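Local coordinates for protein D-alanyl-lipoteichoic acid synthetase (Streptococcus pneumoniae, PDB 3BMA) that probably takes part in the D-alanylation of lipoteichoic acid at the cell membrane, as a DltD-family protein of the SGNH hydrolase clan, at residues 140-145 / 382-387; 147-152 / 275-280. The protein carries 1 engineered substitution. All blocks are in the same frame, centred on the assembly; numbering follows the deposited sequence.

Contact 1 of 2, residues 140-145 / 382-387; sequences DQASQY and RFFSKD
Phe384 drives its ring against the first turn of helix 141-153, where Gln141, Ala142 and Tyr145 receive it. These three residues sit at positions i, i+1 and i+4 of the helix, and each meets a different part of the ring. Gln141 touches the ring near its root: CG of Gln141 lies 3.7 Å from CD1 of Phe384, and the two side chains run past each other in opposite senses. With CG anti to the backbone N (chi1 -167°) and a bend at the next bond, Gln141 offers its methylene to the ring, while its amide plane is turned well away from parallel. At the far end, CZ of Phe384 reaches the backbone of the helix, 3.9 Å from CA of Ala142, and CB of Ala142 is also near CZ of Phe384, 4.1 Å away. Tyr145 lies along the CD2 side. Its CG is 3.9 Å from CD2 of Phe384, and the two rings meet obliquely, their centroids 5.6 Å apart and their planes at 43°. Gln279 of helix 274-287 also packs on Phe384, and the hydroxyl of Tyr145 has its partner, Asp277, on that same helix.

Both segments include an N-cap. Asp140 starts helix 141-153 in this role, its OD1 accepting from N of Ser143 at 3.0 Å, and its OD2 forms a salt bridge with Lys287. Ser385 is likewise the N-cap of helix 386-389, its OG bonding to N of Trp388 and, at 2.7 Å, to O of Arg382. The arrangement is apolar packing of an aromatic side chain from the C-terminal region, just ahead of a capped short helix, onto the N-terminal turn of a longer helix.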
loop_
_atom_site.group_PDB
_atom_site.type_symbol
_atom_site.label_atom_id
_atom_site.label_comp_id
_atom_site.label_asym_id
_atom_site.label_seq_id
_atom_site.Cartn_x
_atom_site.Cartn_y
_atom_site.Cartn_z
ATOM N N ASP C 140 -7.619 21.481 11.161
ATOM C CA ASP C 140 -7.973 22.645 11.964
ATOM C C ASP C 140 -9.059 22.346 13.010
ATOM O O ASP C 140 -9.300 21.186 13.356
ATOM C CB ASP C 140 -8.388 23.806 11.046
ATOM C CG ASP C 140 -9.511 23.437 10.075
ATOM O OD1 ASP C 140 -10.062 22.313 10.141
ATOM O OD2 ASP C 140 -9.842 24.292 9.231
ATOM N N GLN C 141 -9.704 23.401 13.502
ATOM C CA GLN C 141 -10.792 23.292 14.473
ATOM C C GLN C 141 -12.074 22.771 13.819
ATOM O O GLN C 141 -12.877 22.102 14.466
ATOM C CB GLN C 141 -11.040 24.652 15.136
ATOM C CG GLN C 141 -11.923 24.631 16.389
ATOM C CD GLN C 141 -11.304 23.878 17.556
ATOM O OE1 GLN C 141 -10.094 23.943 17.787
ATOM N NE2 GLN C 141 -12.140 23.163 18.304
ATOM N N ALA C 142 -12.257 23.083 12.538
ATOM C CA ALA C 142 -13.388 22.574 11.766
ATOM C C ALA C 142 -13.333 21.050 11.605
ATOM O O ALA C 142 -14.358 20.381 11.699
ATOM C CB ALA C 142 -13.461 23.258 10.408
ATOM N N SER C 143 -12.131 20.514 11.385
ATOM C CA SER C 143 -11.935 19.071 11.231
ATOM C C SER C 143 -12.090 18.335 12.558
ATOM O O SER C 143 -12.638 17.238 12.597
ATOM C CB SER C 143 -10.563 18.766 10.620
ATOM O OG SER C 143 -9.560 18.628 11.616
ATOM N N GLN C 144 -11.601 18.949 13.634
ATOM C CA GLN C 144 -11.679 18.374 14.974
ATOM C C GLN C 144 -13.117 18.342 15.495
ATOM O O GLN C 144 -13.531 17.365 16.120
ATOM C CB GLN C 144 -10.768 19.147 15.937
ATOM C CG GLN C 144 -10.599 18.516 17.325
ATOM C CD GLN C 144 -11.590 19.041 18.352
ATOM O OE1 GLN C 144 -11.780 20.251 18.492
ATOM N NE2 GLN C 144 -12.222 18.129 19.082
ATOM N N TYR C 145 -13.868 19.411 15.232
ATOM C CA TYR C 145 -15.251 19.499 15.683
ATOM C C TYR C 145 -16.167 18.534 14.922
ATOM O O TYR C 145 -17.011 17.868 15.527
ATOM C CB TYR C 145 -15.788 20.947 15.616
ATOM C CG TYR C 145 -17.258 21.023 15.960
ATOM C CD1 TYR C 145 -17.687 20.937 17.283
ATOM C CD2 TYR C 145 -18.223 21.128 14.959
ATOM C CE1 TYR C 145 -19.036 20.975 17.598
ATOM C CE2 TYR C 145 -19.569 21.165 15.263
ATOM C CZ TYR C 145 -19.969 21.084 16.579
ATOM O OH TYR C 145 -21.312 21.109 16.876
ATOM N N ARG C 382 -14.497 30.882 18.378
ATOM C CA ARG C 382 -15.256 30.767 19.626
ATOM C C ARG C 382 -16.717 30.377 19.378
ATOM O O ARG C 382 -17.433 30.010 20.308
ATOM C CB ARG C 382 -15.167 32.060 20.442
ATOM C CG ARG C 382 -13.908 32.163 21.290
ATOM C CD ARG C 382 -13.605 33.600 21.681
ATOM N NE ARG C 382 -12.320 33.712 22.374
ATOM C CZ ARG C 382 -11.706 34.858 22.662
ATOM N NH1 ARG C 382 -12.248 36.022 22.319
ATOM N NH2 ARG C 382 -10.540 34.841 23.296
ATOM N N PHE C 383 -17.145 30.442 18.118
ATOM C CA PHE C 383 -18.470 29.980 17.718
ATOM C C PHE C 383 -18.561 28.451 17.652
ATOM O O PHE C 383 -19.659 27.898 17.564
ATOM C CB PHE C 383 -18.884 30.596 16.379
ATOM C CG PHE C 383 -19.123 32.083 16.430
ATOM C CD1 PHE C 383 -18.658 32.907 15.414
ATOM C CD2 PHE C 383 -19.817 32.661 17.486
ATOM C CE1 PHE C 383 -18.883 34.279 15.451
ATOM C CE2 PHE C 383 -20.045 34.030 17.530
ATOM C CZ PHE C 383 -19.576 34.838 16.512
ATOM N N PHE C 384 -17.408 27.779 17.682
ATOM C CA PHE C 384 -17.340 26.321 17.814
ATOM C C PHE C 384 -17.536 25.854 19.256
ATOM O O PHE C 384 -17.864 24.687 19.493
ATOM C CB PHE C 384 -15.992 25.786 17.309
ATOM C CG PHE C 384 -15.902 25.649 15.815
ATOM C CD1 PHE C 384 -14.930 26.343 15.099
ATOM C CD2 PHE C 384 -16.773 24.815 15.124
ATOM C CE1 PHE C 384 -14.833 26.215 13.719
ATOM C CE2 PHE C 384 -16.692 24.689 13.743
ATOM C CZ PHE C 384 -15.718 25.385 13.039
ATOM N N SER C 385 -17.326 26.761 20.209
ATOM C CA SER C 385 -17.322 26.424 21.635
ATOM C C SER C 385 -18.711 26.189 22.225
ATOM O O SER C 385 -19.720 26.626 21.672
ATOM C CB SER C 385 -16.602 27.510 22.443
ATOM O OG SER C 385 -17.443 28.634 22.640
ATOM N N LYS C 386 -18.733 25.495 23.361
ATOM C CA LYS C 386 -19.948 25.239 24.128
ATOM C C LYS C 386 -20.460 26.529 24.775
ATOM O O LYS C 386 -21.660 26.666 25.031
ATOM C CB LYS C 386 -19.672 24.166 25.191
ATOM C CG LYS C 386 -20.902 23.409 25.705
ATOM C CD LYS C 386 -21.423 23.955 27.039
ATOM C CE LYS C 386 -20.485 23.638 28.202
ATOM N NZ LYS C 386 -20.911 24.310 29.464
ATOM N N ASP C 387 -19.540 27.464 25.028
ATOM C CA ASP C 387 -19.865 28.793 25.552
ATOM C C ASP C 387 -20.815 29.547 24.622
ATOM O O ASP C 387 -21.780 30.158 25.080
ATOM C CB ASP C 387 -18.590 29.619 25.772
ATOM C CG ASP C 387 -17.683 29.034 26.847
ATOM O OD1 ASP C 387 -17.123 29.822 27.639
ATOM O OD2 ASP C 387 -17.519 27.794 26.903
#

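Contact 2 of 2, residues 147-152 / 275-280; sequences ATRLLQ and YNDLQL
OD1 of Asp277 is gripped by two groups, NE of Arg149 at 2.9 Å and the hydroxyl of Tyr145, the latter one turn earlier on the same helix as the arginine. The second carboxylate oxygen completes a side-on salt bridge: NH2 of Arg149 lies 2.8 Å from OD2 of Asp277, with an N-H...O angle of 165°. The two bonds differ in quality. OD2 lies in the guanidinium plane at its edge, whereas OD1 is tilted from that plane and its bond from NE is more bent, at 138°. Both oxygens are met on their syn sides, but the planes of the two charged groups are turned 38° apart, which leaves the pair twisted rather than coplanar.

Arg149 points from its helix toward the partner, and bends at chi2 and chi3 fold the chain so that NE and NH2 face the carboxylate. Its third nitrogen is used within its own helix: NH1 of Arg149 donates to OE1 of Gln152 at 3.2 Å, almost in line with the amide C=O. All three guanidinium nitrogens thus have acceptors, which should limit its rotation. Tyr116, Pro273 and Leu84 pack against the arginine, and both charged residues are buried, so each charge probably depends on the other for compensation. Leu280, one turn beyond Asn276, points toward helix 141-153 and packs there on Ala142, Tyr145 and Ala146.

This is a buried, bidentate Arg-Asp salt bridge between two helices, joining helix 141-153 to helix 274-287, which directly precedes strand 291-296 of the parallel sheet.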
loop_
_atom_site.group_PDB
_atom_site.type_symbol
_atom_site.label_atom_id
_atom_site.label_comp_id
_atom_site.label_asym_id
_atom_site.label_seq_id
_atom_site.Cartn_x
_atom_site.Cartn_y
_atom_site.Cartn_z
ATOM N N ALA C 147 -15.401 15.781 13.318
ATOM C CA ALA C 147 -15.064 14.405 13.674
ATOM C C ALA C 147 -15.745 14.010 14.968
ATOM O O ALA C 147 -16.235 12.887 15.098
ATOM C CB ALA C 147 -13.561 14.241 13.806
ATOM N N THR C 148 -15.760 14.946 15.920
ATOM C CA THR C 148 -16.405 14.769 17.220
ATOM C C THR C 148 -17.902 14.537 17.042
ATOM O O THR C 148 -18.466 13.630 17.652
ATOM C CB THR C 148 -16.162 15.997 18.129
ATOM O OG1 THR C 148 -14.756 16.264 18.202
ATOM C CG2 THR C 148 -16.703 15.769 19.536
ATOM N N ARG C 149 -18.529 15.343 16.188
ATOM C CA ARG C 149 -19.952 15.196 15.889
ATOM C C ARG C 149 -20.274 13.881 15.190
ATOM O O ARG C 149 -21.354 13.331 15.391
ATOM C CB ARG C 149 -20.460 16.374 15.059
ATOM C CG ARG C 149 -20.479 17.684 15.813
ATOM C CD ARG C 149 -21.547 17.698 16.887
ATOM N NE ARG C 149 -22.821 18.194 16.381
ATOM C CZ ARG C 149 -23.978 18.063 17.021
ATOM N NH1 ARG C 149 -24.028 17.445 18.193
ATOM N NH2 ARG C 149 -25.088 18.552 16.489
ATOM N N LEU C 150 -19.335 13.384 14.384
ATOM C CA LEU C 150 -19.493 12.098 13.698
ATOM C C LEU C 150 -19.480 10.909 14.654
ATOM O O LEU C 150 -20.292 9.996 14.519
ATOM C CB LEU C 150 -18.429 11.913 12.612
ATOM C CG LEU C 150 -18.840 12.159 11.160
ATOM C CD1 LEU C 150 -17.658 11.887 10.252
ATOM C CD2 LEU C 150 -20.019 11.296 10.758
ATOM N N LEU C 151 -18.571 10.940 15.625
ATOM C CA LEU C 151 -18.466 9.884 16.637
ATOM C C LEU C 151 -19.608 9.911 17.655
ATOM O O LEU C 151 -19.876 8.908 18.313
ATOM C CB LEU C 151 -17.116 9.951 17.352
ATOM C CG LEU C 151 -15.882 9.551 16.537
ATOM C CD1 LEU C 151 -14.631 10.142 17.143
ATOM C CD2 LEU C 151 -15.752 8.037 16.406
ATOM N N GLN C 152 -20.263 11.063 17.795
ATOM C CA GLN C 152 -21.485 11.161 18.585
ATOM C C GLN C 152 -22.637 10.507 17.829
ATOM O O GLN C 152 -23.465 9.815 18.424
ATOM C CB GLN C 152 -21.821 12.622 18.885
ATOM C CG GLN C 152 -21.058 13.222 20.056
ATOM C CD GLN C 152 -21.202 14.733 20.149
ATOM O OE1 GLN C 152 -22.098 15.326 19.547
ATOM N NE2 GLN C 152 -20.309 15.364 20.904
ATOM N N TYR C 275 -25.655 25.857 16.634
ATOM C CA TYR C 275 -24.815 27.051 16.525
ATOM C C TYR C 275 -23.369 26.688 16.183
ATOM O O TYR C 275 -22.712 27.402 15.420
ATOM C CB TYR C 275 -24.857 27.879 17.814
ATOM C CG TYR C 275 -26.170 28.587 18.057
ATOM C CD1 TYR C 275 -27.079 28.103 18.993
ATOM C CD2 TYR C 275 -26.500 29.749 17.358
ATOM C CE1 TYR C 275 -28.290 28.749 19.221
ATOM C CE2 TYR C 275 -27.704 30.401 17.578
ATOM C CZ TYR C 275 -28.593 29.896 18.509
ATOM O OH TYR C 275 -29.785 30.538 18.730
ATOM N N ASN C 276 -22.878 25.582 16.743
ATOM C CA ASN C 276 -21.537 25.105 16.424
ATOM C C ASN C 276 -21.497 24.394 15.071
ATOM O O ASN C 276 -20.477 24.431 14.389
ATOM C CB ASN C 276 -20.983 24.177 17.507
ATOM C CG ASN C 276 -21.050 24.762 18.906
ATOM O OD1 ASN C 276 -21.299 24.032 19.863
ATOM N ND2 ASN C 276 -20.805 26.060 19.038
ATOM N N ASP C 277 -22.606 23.751 14.691
ATOM C CA ASP C 277 -22.714 23.078 13.392
ATOM C C ASP C 277 -22.743 24.100 12.267
ATOM O O ASP C 277 -22.203 23.850 11.192
ATOM C CB ASP C 277 -23.969 22.194 13.305
ATOM C CG ASP C 277 -23.893 20.944 14.179
ATOM O OD1 ASP C 277 -22.830 20.664 14.774
ATOM O OD2 ASP C 277 -24.923 20.234 14.273
ATOM N N LEU C 278 -23.388 25.242 12.521
ATOM C CA LEU C 278 -23.455 26.357 11.563
ATOM C C LEU C 278 -22.068 26.920 11.269
ATOM O O LEU C 278 -21.770 27.279 10.135
ATOM C CB LEU C 278 -24.392 27.465 12.069
ATOM C CG LEU C 278 -24.509 28.789 11.297
ATOM C CD1 LEU C 278 -25.190 28.599 9.941
ATOM C CD2 LEU C 278 -25.243 29.824 12.132
ATOM N N GLN C 279 -21.218 26.954 12.293
ATOM C CA GLN C 279 -19.838 27.402 12.153
ATOM C C GLN C 279 -18.988 26.539 11.204
ATOM O O GLN C 279 -18.008 27.021 10.646
ATOM C CB GLN C 279 -19.186 27.521 13.539
ATOM C CG GLN C 279 -17.878 28.314 13.583
ATOM C CD GLN C 279 -17.980 29.708 12.981
ATOM O OE1 GLN C 279 -19.028 30.356 13.033
ATOM N NE2 GLN C 279 -16.878 30.178 12.410
ATOM N N LEU C 280 -19.366 25.275 11.019
ATOM C CA LEU C 280 -18.711 24.408 10.037
ATOM C C LEU C 280 -18.984 24.885 8.621
ATOM O O LEU C 280 -18.067 24.998 7.811
ATOM C CB LEU C 280 -19.178 22.961 10.188
ATOM C CG LEU C 280 -18.668 22.204 11.413
ATOM C CD1 LEU C 280 -19.390 20.894 11.539
ATOM C CD2 LEU C 280 -17.177 21.973 11.304
#

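Following the chain from its N terminus, helix 141-153 supplies the first segment of both contacts, 140-145 at its start and 147-152 further on. After some 120 residues without a strand, the chain returns as helix 274-287, and contact 2 closes the inner loop. It then passes through strands 291-296 and 333-335 of the parallel sheet before residues 382-387 close the outer loop at contact 1, so contact 2 is nested within contact 1. Their centres are 8 Å apart, and they are directly joined through the Tyr145 hydroxyl and through Asn276, which reaches the backbone of Phe383. Helix 141-153, helix 274-287 and the C-terminal region are thereby fastened together.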